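Local coordinates for DNA-binding protein (Sulfolobus solfataricus, PDB 3IRB) that is of unknown function but binds a zinc ion and, with its zinc ribbon joined to an OB-fold domain, may bind acyl-CoA, at residues G11-W16 and T88-D93; Y17-A22 and G116-A121; N43-S48 and A131-F136. All blocks are in the same frame, centred on the assembly; numbering follows the deposited sequence.

Contact 1: G11-W16 and T88-D93. With SO4 (sulfate ion), chain D.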
loop_
_atom_site.group_PDB
_atom_site.type_symbol
_atom_site.label_atom_id
_atom_site.label_comp_id
_atom_site.label_asym_id
_atom_site.label_seq_id
_atom_site.Cartn_x
_atom_site.Cartn_y
_atom_site.Cartn_z
ATOM N N GLY A 11 1.829 8.966 -20.186
ATOM C CA GLY A 11 1.975 7.520 -20.268
ATOM C C GLY A 11 1.546 6.811 -19.004
ATOM O O GLY A 11 1.058 7.421 -18.063
ATOM N N SER A 12 1.775 5.510 -18.976
ATOM C CA SER A 12 1.277 4.681 -17.911
ATOM C C SER A 12 1.967 4.928 -16.560
ATOM O O SER A 12 1.319 4.753 -15.530
ATOM C CB SER A 12 1.336 3.197 -18.306
ATOM O OG SER A 12 2.662 2.786 -18.478
ATOM N N LEU A 13 3.254 5.310 -16.553
ATOM C CA LEU A 13 3.937 5.539 -15.277
ATOM C C LEU A 13 3.334 6.795 -14.608
ATOM O O LEU A 13 3.006 6.777 -13.429
ATOM C CB LEU A 13 5.458 5.621 -15.404
ATOM C CG LEU A 13 6.186 4.293 -15.692
ATOM C CD1 LEU A 13 7.582 4.585 -16.232
ATOM C CD2 LEU A 13 6.244 3.396 -14.431
ATOM N N LEU A 14 3.074 7.822 -15.392
ATOM C CA LEU A 14 2.519 9.036 -14.812
ATOM C C LEU A 14 1.071 8.782 -14.413
ATOM O O LEU A 14 0.641 9.247 -13.365
ATOM C CB LEU A 14 2.609 10.237 -15.718
ATOM C CG LEU A 14 2.098 11.552 -15.077
ATOM C CD1 LEU A 14 2.838 11.873 -13.825
ATOM C CD2 LEU A 14 2.211 12.725 -16.064
ATOM N N ARG A 15 0.337 8.022 -15.228
ATOM C CA ARG A 15 -1.046 7.692 -14.887
ATOM C C ARG A 15 -1.106 6.989 -13.537
ATOM O O ARG A 15 -1.979 7.292 -12.703
ATOM C CB ARG A 15 -1.689 6.810 -15.954
ATOM C CG ARG A 15 -3.206 6.490 -15.746
ATOM C CD ARG A 15 -3.508 5.031 -15.260
ATOM N NE ARG A 15 -4.922 4.848 -14.864
ATOM C CZ ARG A 15 -5.355 3.997 -13.926
ATOM N NH1 ARG A 15 -4.494 3.235 -13.256
ATOM N NH2 ARG A 15 -6.657 3.914 -13.623
ATOM N N TRP A 16 -0.232 6.009 -13.346
ATOM C CA TRP A 16 -0.233 5.247 -12.099
ATOM C C TRP A 16 0.199 6.170 -10.940
ATOM O O TRP A 16 -0.331 6.077 -9.833
ATOM C CB TRP A 16 0.606 3.949 -12.174
ATOM C CG TRP A 16 -0.152 2.806 -12.816
ATOM C CD1 TRP A 16 0.063 2.260 -14.044
ATOM C CD2 TRP A 16 -1.273 2.114 -12.262
ATOM N NE1 TRP A 16 -0.865 1.287 -14.300
ATOM C CE2 TRP A 16 -1.688 1.163 -13.214
ATOM C CE3 TRP A 16 -1.982 2.215 -11.051
ATOM C CZ2 TRP A 16 -2.762 0.301 -12.986
ATOM C CZ3 TRP A 16 -3.051 1.354 -10.824
ATOM C CH2 TRP A 16 -3.422 0.408 -11.786
ATOM N N THR A 88 0.422 -5.701 -12.128
ATOM C CA THR A 88 0.703 -5.569 -13.516
ATOM C C THR A 88 2.138 -5.083 -13.657
ATOM O O THR A 88 2.809 -4.766 -12.674
ATOM C CB THR A 88 -0.312 -4.658 -14.250
ATOM O OG1 THR A 88 -0.091 -4.788 -15.654
ATOM C CG2 THR A 88 -0.165 -3.199 -13.863
ATOM N N ILE A 89 2.618 -5.097 -14.889
ATOM C CA ILE A 89 4.013 -4.873 -15.214
ATOM C C ILE A 89 4.031 -3.855 -16.344
ATOM O O ILE A 89 3.165 -3.861 -17.218
ATOM C CB ILE A 89 4.726 -6.182 -15.628
ATOM C CG1 ILE A 89 6.216 -5.953 -15.854
ATOM C CG2 ILE A 89 4.105 -6.798 -16.883
ATOM C CD1 ILE A 89 7.027 -7.289 -16.132
ATOM N N ILE A 90 4.978 -2.938 -16.261
ATOM C CA ILE A 90 5.207 -1.922 -17.259
ATOM C C ILE A 90 6.612 -2.118 -17.779
ATOM O O ILE A 90 7.576 -2.041 -17.008
ATOM C CB ILE A 90 5.078 -0.537 -16.625
ATOM C CG1 ILE A 90 3.655 -0.338 -16.114
ATOM C CG2 ILE A 90 5.459 0.568 -17.631
ATOM C CD1 ILE A 90 3.483 0.937 -15.246
ATOM N N TYR A 91 6.730 -2.390 -19.078
ATOM C CA TYR A 91 8.001 -2.773 -19.670
ATOM C C TYR A 91 8.796 -1.581 -20.169
ATOM O O TYR A 91 10.020 -1.674 -20.293
ATOM C CB TYR A 91 7.777 -3.761 -20.852
ATOM C CG TYR A 91 7.297 -5.142 -20.432
ATOM C CD1 TYR A 91 8.189 -6.107 -20.001
ATOM C CD2 TYR A 91 5.942 -5.486 -20.483
ATOM C CE1 TYR A 91 7.735 -7.397 -19.609
ATOM C CE2 TYR A 91 5.495 -6.777 -20.104
ATOM C CZ TYR A 91 6.400 -7.714 -19.664
ATOM O OH TYR A 91 5.962 -8.994 -19.273
ATOM N N ASN A 92 8.114 -0.461 -20.452
ATOM C CA ASN A 92 8.773 0.687 -21.087
ATOM C C ASN A 92 8.452 1.963 -20.328
ATOM O O ASN A 92 7.425 2.040 -19.670
ATOM C CB ASN A 92 8.275 0.841 -22.522
ATOM C CG ASN A 92 8.544 -0.404 -23.383
ATOM O OD1 ASN A 92 9.676 -0.659 -23.761
ATOM N ND2 ASN A 92 7.504 -1.134 -23.730
ATOM N N ASP A 93 9.326 2.961 -20.410
ATOM C CA ASP A 93 9.007 4.241 -19.788
ATOM C C ASP A 93 7.996 4.988 -20.657
ATOM O O ASP A 93 7.564 4.491 -21.709
ATOM C CB ASP A 93 10.272 5.059 -19.413
ATOM C CG ASP A 93 11.011 5.628 -20.603
ATOM O OD1 ASP A 93 10.476 5.629 -21.730
ATOM O OD2 ASP A 93 12.162 6.077 -20.405
HETATM S S SO4 D . 4.226 -1.390 -21.524
HETATM O O1 SO4 D . 4.411 -2.523 -20.613
HETATM O O2 SO4 D . 4.438 -1.810 -22.905
HETATM O O3 SO4 D . 5.242 -0.393 -21.148
HETATM O O4 SO4 D . 2.854 -0.944 -21.418
HETATM O O HOH W 1 5.183 3.665 -19.372
#

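Contact 2: Y17-A22 and G116-A121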
loop_
_atom_site.group_PDB
_atom_site.type_symbol
_atom_site.label_atom_id
_atom_site.label_comp_id
_atom_site.label_asym_id
_atom_site.label_seq_id
_atom_site.Cartn_x
_atom_site.Cartn_y
_atom_site.Cartn_z
ATOM N N TYR A 17 1.151 7.045 -11.192
ATOM C CA TYR A 17 1.528 8.029 -10.160
ATOM C C TYR A 17 0.289 8.857 -9.746
ATOM O O TYR A 17 0.022 9.054 -8.566
ATOM C CB TYR A 17 2.650 8.918 -10.656
ATOM C CG TYR A 17 3.001 10.009 -9.690
ATOM C CD1 TYR A 17 3.680 9.715 -8.511
ATOM C CD2 TYR A 17 2.625 11.316 -9.930
ATOM C CE1 TYR A 17 3.996 10.714 -7.599
ATOM C CE2 TYR A 17 2.943 12.320 -9.033
ATOM C CZ TYR A 17 3.630 12.008 -7.871
ATOM O OH TYR A 17 3.934 13.002 -6.977
ATOM N N ASP A 18 -0.461 9.303 -10.735
ATOM C CA ASP A 18 -1.653 10.121 -10.488
ATOM C C ASP A 18 -2.690 9.420 -9.631
ATOM O O ASP A 18 -3.207 10.011 -8.699
ATOM C CB ASP A 18 -2.269 10.558 -11.811
ATOM C CG ASP A 18 -1.484 11.637 -12.482
ATOM O OD1 ASP A 18 -0.629 12.268 -11.816
ATOM O OD2 ASP A 18 -1.737 11.847 -13.677
ATOM N N VAL A 19 -2.976 8.162 -9.950
ATOM C CA VAL A 19 -3.921 7.359 -9.195
ATOM C C VAL A 19 -3.445 7.171 -7.754
ATOM O O VAL A 19 -4.219 7.358 -6.807
ATOM C CB VAL A 19 -4.125 5.960 -9.855
ATOM C CG1 VAL A 19 -4.826 4.988 -8.871
ATOM C CG2 VAL A 19 -4.878 6.102 -11.162
HETATM N N MSE A 20 -2.159 6.877 -7.584
HETATM C CA MSE A 20 -1.597 6.670 -6.248
HETATM C C MSE A 20 -1.598 7.967 -5.444
HETATM O O MSE A 20 -1.848 7.960 -4.240
HETATM C CB MSE A 20 -0.189 6.071 -6.336
HETATM C CG MSE A 20 -0.200 4.686 -7.022
HETATM SE SE MSE A 20 1.476 4.187 -7.939
HETATM C CE MSE A 20 1.738 2.907 -6.544
ATOM N N GLU A 21 -1.335 9.084 -6.105
ATOM C CA GLU A 21 -1.413 10.377 -5.429
ATOM C C GLU A 21 -2.856 10.740 -5.019
ATOM O O GLU A 21 -3.074 11.271 -3.938
ATOM C CB GLU A 21 -0.815 11.493 -6.269
ATOM C CG GLU A 21 0.699 11.563 -6.190
ATOM C CD GLU A 21 1.215 11.777 -4.766
ATOM O OE1 GLU A 21 0.967 12.854 -4.181
ATOM O OE2 GLU A 21 1.867 10.860 -4.237
ATOM N N ALA A 22 -3.823 10.511 -5.900
ATOM C CA ALA A 22 -5.224 10.772 -5.563
ATOM C C ALA A 22 -5.592 10.023 -4.284
ATOM O O ALA A 22 -6.236 10.558 -3.368
ATOM C CB ALA A 22 -6.144 10.358 -6.728
ATOM N N GLY A 116 -4.929 -3.187 1.824
ATOM C CA GLY A 116 -3.621 -3.422 1.259
ATOM C C GLY A 116 -3.054 -2.105 0.812
ATOM O O GLY A 116 -3.666 -1.072 1.028
ATOM N N LEU A 117 -1.886 -2.157 0.185
ATOM C CA LEU A 117 -1.185 -0.979 -0.215
ATOM C C LEU A 117 -0.858 -1.111 -1.694
ATOM O O LEU A 117 -0.244 -2.108 -2.097
ATOM C CB LEU A 117 0.094 -0.860 0.613
ATOM C CG LEU A 117 -0.159 -0.601 2.090
ATOM C CD1 LEU A 117 1.168 -0.624 2.832
ATOM C CD2 LEU A 117 -0.893 0.684 2.300
ATOM N N LEU A 118 -1.279 -0.124 -2.485
ATOM C CA LEU A 118 -0.888 -0.029 -3.897
ATOM C C LEU A 118 0.517 0.550 -3.953
ATOM O O LEU A 118 0.725 1.689 -3.540
ATOM C CB LEU A 118 -1.890 0.839 -4.656
ATOM C CG LEU A 118 -1.874 0.837 -6.176
ATOM C CD1 LEU A 118 -2.085 -0.576 -6.741
ATOM C CD2 LEU A 118 -2.947 1.814 -6.667
ATOM N N CYS A 119 1.459 -0.246 -4.453
ATOM C CA CYS A 119 2.871 0.039 -4.373
ATOM C C CYS A 119 3.548 -0.159 -5.700
ATOM O O CYS A 119 3.061 -0.881 -6.574
ATOM C CB CYS A 119 3.550 -0.938 -3.380
ATOM S SG CYS A 119 2.973 -0.902 -1.693
ATOM N N TYR A 120 4.711 0.475 -5.834
ATOM C CA TYR A 120 5.692 0.088 -6.824
ATOM C C TYR A 120 6.502 -1.095 -6.321
ATOM O O TYR A 120 6.913 -1.120 -5.156
ATOM C CB TYR A 120 6.678 1.225 -7.038
ATOM C CG TYR A 120 6.088 2.451 -7.650
ATOM C CD1 TYR A 120 5.556 2.420 -8.942
ATOM C CD2 TYR A 120 6.100 3.648 -6.961
ATOM C CE1 TYR A 120 5.044 3.577 -9.521
ATOM C CE2 TYR A 120 5.607 4.791 -7.521
ATOM C CZ TYR A 120 5.079 4.760 -8.789
ATOM O OH TYR A 120 4.618 5.936 -9.308
ATOM N N ALA A 121 6.738 -2.066 -7.201
ATOM C CA ALA A 121 7.524 -3.258 -6.857
ATOM C C ALA A 121 8.588 -3.455 -7.923
ATOM O O ALA A 121 8.357 -3.148 -9.092
ATOM C CB ALA A 121 6.609 -4.512 -6.748
#

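Contact 3: N43-S48 and A131-F136. With SO4 (sulfate ion), chain E.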
loop_
_atom_site.group_PDB
_atom_site.type_symbol
_atom_site.label_atom_id
_atom_site.label_comp_id
_atom_site.label_asym_id
_atom_site.label_seq_id
_atom_site.Cartn_x
_atom_site.Cartn_y
_atom_site.Cartn_z
ATOM N N ASN A 43 8.916 4.622 9.640
ATOM C CA ASN A 43 9.080 3.296 9.026
ATOM C C ASN A 43 8.157 2.223 9.620
ATOM O O ASN A 43 8.574 1.097 9.846
ATOM C CB ASN A 43 10.547 2.850 9.085
ATOM C CG ASN A 43 11.475 3.798 8.351
ATOM O OD1 ASN A 43 11.035 4.694 7.629
ATOM N ND2 ASN A 43 12.761 3.607 8.539
ATOM N N LYS A 44 6.904 2.586 9.878
ATOM C CA LYS A 44 5.913 1.624 10.339
ATOM C C LYS A 44 4.708 1.646 9.456
ATOM O O LYS A 44 4.400 2.674 8.841
ATOM C CB LYS A 44 5.480 1.948 11.763
ATOM C CG LYS A 44 6.640 1.914 12.769
ATOM C CD LYS A 44 6.163 2.322 14.159
ATOM C CE LYS A 44 7.297 2.231 15.180
ATOM N NZ LYS A 44 6.868 2.773 16.505
ATOM N N ILE A 45 4.021 0.510 9.410
ATOM C CA ILE A 45 2.739 0.371 8.730
ATOM C C ILE A 45 1.698 0.273 9.844
ATOM O O ILE A 45 1.680 -0.718 10.615
ATOM C CB ILE A 45 2.690 -0.907 7.878
ATOM C CG1 ILE A 45 3.801 -0.883 6.808
ATOM C CG2 ILE A 45 1.327 -1.073 7.287
ATOM C CD1 ILE A 45 3.745 0.313 5.893
ATOM N N ILE A 46 0.827 1.278 9.908
ATOM C CA ILE A 46 -0.169 1.393 10.983
ATOM C C ILE A 46 -1.565 1.126 10.456
ATOM O O ILE A 46 -2.035 1.740 9.487
ATOM C CB ILE A 46 -0.177 2.778 11.635
ATOM C CG1 ILE A 46 1.191 3.130 12.210
ATOM C CG2 ILE A 46 -1.272 2.834 12.712
ATOM C CD1 ILE A 46 1.640 2.218 13.323
ATOM N N GLY A 47 -2.231 0.168 11.076
ATOM C CA GLY A 47 -3.595 -0.155 10.721
ATOM C C GLY A 47 -4.484 0.212 11.880
ATOM O O GLY A 47 -4.001 0.697 12.916
ATOM N N SER A 48 -5.785 0.026 11.687
ATOM C CA SER A 48 -6.723 0.198 12.787
ATOM C C SER A 48 -7.542 -1.069 12.953
ATOM O O SER A 48 -7.737 -1.838 11.988
ATOM C CB SER A 48 -7.599 1.407 12.537
ATOM O OG SER A 48 -8.407 1.190 11.429
ATOM N N ALA A 131 7.359 -9.486 0.029
ATOM C CA ALA A 131 7.816 -8.164 -0.419
ATOM C C ALA A 131 8.534 -7.462 0.740
ATOM O O ALA A 131 8.057 -7.489 1.847
ATOM C CB ALA A 131 6.669 -7.340 -0.845
ATOM N N LYS A 132 9.676 -6.840 0.475
ATOM C CA LYS A 132 10.394 -6.081 1.503
ATOM C C LYS A 132 10.217 -4.599 1.180
ATOM O O LYS A 132 10.425 -4.181 0.035
ATOM C CB LYS A 132 11.882 -6.469 1.535
ATOM C CG LYS A 132 12.684 -5.729 2.631
ATOM N N ILE A 133 9.767 -3.815 2.154
ATOM C CA ILE A 133 9.553 -2.380 1.925
ATOM C C ILE A 133 10.879 -1.640 1.920
ATOM O O ILE A 133 11.596 -1.666 2.909
ATOM C CB ILE A 133 8.611 -1.777 2.991
ATOM C CG1 ILE A 133 7.239 -2.458 2.931
ATOM C CG2 ILE A 133 8.497 -0.259 2.789
ATOM C CD1 ILE A 133 6.422 -2.322 4.183
ATOM N N LEU A 134 11.210 -1.002 0.791
ATOM C CA LEU A 134 12.436 -0.217 0.643
ATOM C C LEU A 134 12.216 1.249 1.014
ATOM O O LEU A 134 13.118 1.902 1.524
ATOM C CB LEU A 134 12.942 -0.303 -0.800
ATOM C CG LEU A 134 13.374 -1.699 -1.286
ATOM C CD1 LEU A 134 14.018 -1.609 -2.654
ATOM C CD2 LEU A 134 14.348 -2.305 -0.273
ATOM N N SER A 135 11.027 1.773 0.729
ATOM C CA SER A 135 10.713 3.194 1.003
ATOM C C SER A 135 9.306 3.341 1.540
ATOM O O SER A 135 8.360 2.793 0.960
ATOM C CB SER A 135 10.853 4.044 -0.271
ATOM O OG SER A 135 10.418 5.389 -0.073
ATOM N N PHE A 136 9.189 4.103 2.627
ATOM C CA PHE A 136 7.916 4.386 3.272
ATOM C C PHE A 136 7.340 5.757 2.857
ATOM O O PHE A 136 6.337 6.196 3.397
ATOM C CB PHE A 136 8.118 4.329 4.799
ATOM C CG PHE A 136 8.444 2.952 5.305
ATOM C CD1 PHE A 136 9.748 2.477 5.265
ATOM C CD2 PHE A 136 7.453 2.134 5.818
ATOM C CE1 PHE A 136 10.060 1.198 5.724
ATOM C CE2 PHE A 136 7.741 0.841 6.265
ATOM C CZ PHE A 136 9.064 0.383 6.231
HETATM S S SO4 E . 12.792 7.013 -1.758
HETATM O O1 SO4 E . 13.889 6.089 -1.567
HETATM O O2 SO4 E . 13.280 8.319 -2.183
HETATM O O3 SO4 E . 12.095 7.203 -0.487
HETATM O O4 SO4 E . 11.836 6.499 -2.755
#

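Contact 1: G11-W16 and T88-D93
CG1 of Ile90 (chi1 -63°) and CG of Leu13 (chi1 -72°) both stand beside their backbone N, and these torsions bring Ile90 CD1 and Leu13 CD2 together at 3.8 Å, the two side chains passing at a slant. Trp16, the next residue on this side of helix 12-28, offers its pyrrole carbon CD1 to the same methyl, Ile90 CD1, at 3.9 Å. Ser12 turns its OG inward, 3.7 Å from Ile90 CG2. Cut back to an alanine, Ile90 would probably leave Leu13 CD2 and Trp16 CD1 without their shared methyl, and Ser12 OG without its neighbour. Leu13 CD1 rests on Asp93 CA at 3.8 Å, where strand 83-92 gives out, and Asp94 accepts from the backbone N of both Leu13 and Leu14. One water bridges the segments, accepting from Ser12 OG and donating to Asn92 O, 2.8 Å each. At the strand end, the N-H of Tyr91 points almost straight at sulfate O1 (170°), while Asn92 gives N to its O3 and ND2 to O2. The contact is thus an apolar patch edged by water and carboxylate, beside N-H groups that hold an anion, probably from the crystallisation liquor.

Contact 2: Y17-A22 and G116-A121
Leu118, on strand 114-123, meets Met20 of helix 12-28, a residue present as selenomethionine. The CD2 branch of Leu118 touches Met20 CG at 4.0 Å, and the two side chains cross at about a right angle. Val19 CG1 adds a looser apolar touch to the same Leu118 CD2 methyl. The backbone takes part as well: Met20 CE approaches Leu118 O to 3.4 Å, a methyl lying against a carbonyl oxygen, and then passes close to the carbonyl carbon of Cys119. The side chain of Cys119 points away from the helix and touches Ile108 and Leu140, and it therefore lends mainly its main chain to the contact. At Tyr120 the contact becomes aromatic. With CG beside the backbone N (chi1 -66°), the ring extends back under the helix and presents one face to Met20. The methyl CE stands over the ring centre, 4.2 Å from the centroid of the Tyr120 ring and only 3° off its normal, a CH-pi contact. SE sits farther toward the phenol end, 3.7 Å from Tyr120 CZ, in a Met-aromatic contact. The bend at chi3 of Met20 lets selenium and methyl lie over the same face. Beyond CZ, the hydroxyl Tyr120 OH comes to 3.8 Å from Tyr17 CB and lies near the plane of the Tyr17 ring, at its edge. Ile105 and Pro139 also border this site, and Trp138 NE1 donates to Met20 O. Segment 17-22 thus crosses strand segment 117-121 obliquely, running broadly against it (144°), a helix laid on the sheet of the OB-fold domain with its methionine clasped between an aliphatic and an aromatic residue two places apart on one strand.

Contact 3: N43-S48 and A131-F136
Asn43 and Phe136 form the centre of this contact, with a Schellman motif at the end of helix 30-41 supplying the surface on which the ring lies. Asn43 CA stands over the middle of the Phe136 ring, 3.7 Å from the centroid and 6° off the normal, a CH-pi contact made by the main-chain CA. The carboxamide of Asn43 is turned almost parallel to the ring, the planes 20° apart, and OD1 comes to 3.5 Å from Phe136 CD1. With CG beside the backbone N, Phe136 lays its ring between Asn43 CA and Ile133 CG2, which sits over the centre of the opposite face, 3.5 Å above the plane, and the phenyl group is therefore clamped from both sides. Ile45 approaches differently: its CD1 meets the ring edge at Phe136 CE2, 4.0 Å away, and the two side chains cross at about a right angle. Ile45 and Ile133 then reach toward each other tip to tip, Ile45 CG1 lying 4.0 Å from Ile133 CD1.

Farther out, the positive phi of Asn43 (56°) marks it as the C-prime residue, with Lys44 N bonded to Gly39 O and Asn43 N to Leu40 O; this turn delivers Asn43 CA to the ring. Leu40 touches both Ile45 and Phe136, and Lys79 NZ donates to Asn43 O. On the partner strand, a classic beta bulge sets Leu134 and Ser135 together opposite Arg141. There a sulfate, probably from the crystallisation liquor, is also held by Arg141, and Ser135 OG donates to its O3 over a doubtfully short 2.5 Å.

Contacts 1 and 2 share helix 12-28 and lay successive turns of it on two strands of one sheet, 83-92 and 114-123, which strand 98-109 separates; they meet where Trp16 CZ3 lies 4.2 Å from Leu118 CD2. Contact 1 is a surface contact, its centre about 17 Å from the chain centre, and mixes aliphatic packing with a water bridge. Contact 2, its centre about 7 Å from the chain centre, is partly buried and relies on a selenium and a methyl over one ring face. Contact 3 avoids that helix, yet reaches the same sheet and joins contact 2 through Leu117 CD1 and Ile45 CD1. Also a surface contact, it has an aromatic centre and ties the zinc-ribbon region to the OB-fold.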